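Local coordinates for nitroalkane oxidase (Podospora anserina, PDB 3MKH), which oxidises primary and secondary nitroalkanes to aldehydes or ketones with FAD and molecular oxygen, releasing nitrite and hydrogen peroxide, at residues Y86-T95 / P233-P241. Sequence-based numbering, arbitrary orientation.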
# COMPACT_ATOMS: atom_id res chain seq x y z
N TYR A 86 -4.39 -19.55 -17.65
CA TYR A 86 -3.51 -18.43 -17.36
C TYR A 86 -2.33 -18.78 -16.47
O TYR A 86 -1.29 -18.11 -16.53
CB TYR A 86 -4.29 -17.22 -16.81
CG TYR A 86 -4.42 -16.14 -17.84
CD1 TYR A 86 -5.09 -16.39 -19.03
CD2 TYR A 86 -3.84 -14.90 -17.66
CE1 TYR A 86 -5.20 -15.43 -20.01
CE2 TYR A 86 -3.94 -13.91 -18.66
CZ TYR A 86 -4.63 -14.20 -19.82
OH TYR A 86 -4.76 -13.27 -20.82
N SER A 87 -2.46 -19.81 -15.65
CA SER A 87 -1.35 -20.21 -14.82
C SER A 87 -0.28 -20.88 -15.69
O SER A 87 0.85 -21.07 -15.25
CB SER A 87 -1.80 -21.17 -13.71
OG SER A 87 -1.99 -22.49 -14.21
N VAL A 88 -0.65 -21.23 -16.92
CA VAL A 88 0.24 -22.00 -17.78
C VAL A 88 0.75 -21.22 -19.00
O VAL A 88 1.95 -21.17 -19.24
CB VAL A 88 -0.42 -23.31 -18.27
CG1 VAL A 88 0.45 -23.98 -19.33
CG2 VAL A 88 -0.66 -24.26 -17.10
N GLU A 89 -0.15 -20.65 -19.78
CA GLU A 89 0.25 -19.92 -20.99
C GLU A 89 -0.79 -18.86 -21.32
O GLU A 89 -1.76 -19.12 -22.05
CB GLU A 89 0.52 -20.89 -22.17
CG GLU A 89 0.50 -20.28 -23.58
CD GLU A 89 1.44 -19.10 -23.74
OE1 GLU A 89 2.40 -18.98 -22.94
OE2 GLU A 89 1.22 -18.30 -24.66
N PRO A 90 -0.61 -17.66 -20.75
CA PRO A 90 -1.61 -16.59 -20.92
C PRO A 90 -1.84 -16.16 -22.37
O PRO A 90 -2.98 -15.90 -22.73
CB PRO A 90 -1.01 -15.42 -20.13
CG PRO A 90 -0.11 -16.08 -19.10
CD PRO A 90 0.41 -17.34 -19.75
N SER A 91 -0.78 -16.04 -23.17
CA SER A 91 -0.93 -15.43 -24.49
C SER A 91 -1.80 -16.27 -25.44
O SER A 91 -2.78 -15.76 -26.01
CB SER A 91 0.44 -15.12 -25.12
OG SER A 91 0.28 -14.47 -26.37
N ALA A 92 -1.46 -17.54 -25.61
CA ALA A 92 -2.24 -18.41 -26.48
C ALA A 92 -3.65 -18.59 -25.90
O ALA A 92 -4.62 -18.72 -26.65
CB ALA A 92 -1.56 -19.75 -26.67
N ALA A 93 -3.76 -18.58 -24.58
CA ALA A 93 -5.08 -18.66 -23.95
C ALA A 93 -5.97 -17.48 -24.35
O ALA A 93 -7.15 -17.65 -24.66
CB ALA A 93 -4.96 -18.74 -22.43
N LEU A 94 -5.41 -16.27 -24.32
CA LEU A 94 -6.22 -15.08 -24.52
C LEU A 94 -6.84 -15.06 -25.93
O LEU A 94 -7.98 -14.62 -26.11
CB LEU A 94 -5.40 -13.81 -24.27
CG LEU A 94 -6.23 -12.52 -24.34
CD1 LEU A 94 -7.42 -12.62 -23.40
CD2 LEU A 94 -5.38 -11.31 -24.01
N THR A 95 -6.10 -15.54 -26.92
CA THR A 95 -6.64 -15.58 -28.28
C THR A 95 -7.93 -16.42 -28.32
O THR A 95 -8.93 -16.02 -28.93
CB THR A 95 -5.61 -16.11 -29.28
OG1 THR A 95 -4.54 -15.16 -29.36
CG2 THR A 95 -6.21 -16.28 -30.67
N PRO A 233 4.38 -5.86 -24.34
CA PRO A 233 5.42 -6.53 -23.55
C PRO A 233 5.08 -7.95 -23.10
O PRO A 233 5.99 -8.71 -22.77
CB PRO A 233 5.57 -5.61 -22.33
CG PRO A 233 4.25 -4.97 -22.19
CD PRO A 233 3.75 -4.76 -23.60
N GLY A 234 3.79 -8.29 -23.06
CA GLY A 234 3.34 -9.67 -22.90
C GLY A 234 2.20 -9.94 -23.87
O GLY A 234 1.87 -9.09 -24.69
N HIS A 235 1.58 -11.12 -23.79
CA HIS A 235 0.55 -11.51 -24.76
C HIS A 235 1.05 -11.29 -26.20
O HIS A 235 0.37 -10.70 -27.04
CB HIS A 235 -0.75 -10.74 -24.52
CG HIS A 235 -1.36 -10.97 -23.17
ND1 HIS A 235 -1.03 -10.22 -22.06
CD2 HIS A 235 -2.27 -11.88 -22.74
CE1 HIS A 235 -1.72 -10.65 -21.01
NE2 HIS A 235 -2.48 -11.65 -21.40
N THR A 236 2.26 -11.78 -26.46
CA THR A 236 2.95 -11.49 -27.73
C THR A 236 2.39 -12.27 -28.93
O THR A 236 2.74 -11.97 -30.08
CB THR A 236 4.46 -11.73 -27.60
OG1 THR A 236 4.72 -13.13 -27.42
CG2 THR A 236 5.03 -10.95 -26.41
N SER A 237 1.54 -13.26 -28.67
CA SER A 237 0.89 -14.01 -29.74
C SER A 237 -0.55 -13.53 -29.92
O SER A 237 -1.34 -14.14 -30.65
CB SER A 237 0.92 -15.53 -29.46
OG SER A 237 -0.12 -15.90 -28.55
N VAL A 238 -0.89 -12.45 -29.24
CA VAL A 238 -2.24 -11.90 -29.33
C VAL A 238 -2.26 -10.76 -30.34
O VAL A 238 -1.38 -9.91 -30.33
CB VAL A 238 -2.74 -11.38 -27.97
CG1 VAL A 238 -4.03 -10.63 -28.14
CG2 VAL A 238 -2.89 -12.55 -26.98
N SER A 239 -3.25 -10.76 -31.23
CA SER A 239 -3.33 -9.73 -32.27
C SER A 239 -4.57 -8.84 -32.09
O SER A 239 -5.70 -9.29 -32.28
CB SER A 239 -3.36 -10.39 -33.66
OG SER A 239 -3.48 -9.41 -34.68
N GLY A 240 -4.36 -7.58 -31.75
CA GLY A 240 -5.45 -6.61 -31.69
C GLY A 240 -5.00 -5.31 -32.31
O GLY A 240 -4.78 -4.33 -31.61
N PRO A 241 -4.83 -5.30 -33.64
CA PRO A 241 -4.16 -4.18 -34.32
C PRO A 241 -5.00 -2.91 -34.45
O PRO A 241 -6.21 -2.91 -34.20
CB PRO A 241 -3.83 -4.76 -35.70
CG PRO A 241 -4.87 -5.85 -35.89
CD PRO A 241 -5.06 -6.44 -34.54
O HOH W 1 -5.11 -12.82 -30.81
O HOH W 2 -2.42 -16.82 -29.91
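Tyr86 OH and His235 NE2 hydrogen-bond at 2.9 Å, at the edge of the imidazole and near its plane. The two rings lie rim to rim, with planes at 42°. A second direct bond pairs Ser91 OG with Ser237 OG, 2.6 Å apart. Tyr86 is on helix 75-88 and Ser91 on helix 90-109; their partners are in the loop between strands 224-228 and 242-251. Ser91 OG stands anti to its own N (chi1 -177°), which carries it to the type I turn of His235 to Val238.

Two waters extend the polar link. One joins Thr95 OG1 to Ser237 OG, and the other joins Thr95 OG1 to Ser239 N.

Van der Waals contacts lie beside these bonds. Leu94 CD2 approaches His235 CD2 obliquely at 3.4 Å. Leu94 CB and Val238 CG2 form an apolar pair at 3.9 Å. Val238 CG2 also rests against the Ser91 carbonyl oxygen.

Glu89 N-caps the helix, as its OE2 accepts from Ala92 N at 2.9 Å. Leu94 also touches FAD.

His235 ND1 bonds to Tyr379 OH of a second subunit. With both nitrogens engaged, the imidazole is fixed in rotation. His235 thus links helix 75-88 and the loop to the second subunit, while Ser91 and Thr95 hold the loop to the start of helix 90-109, beside the flavin pocket.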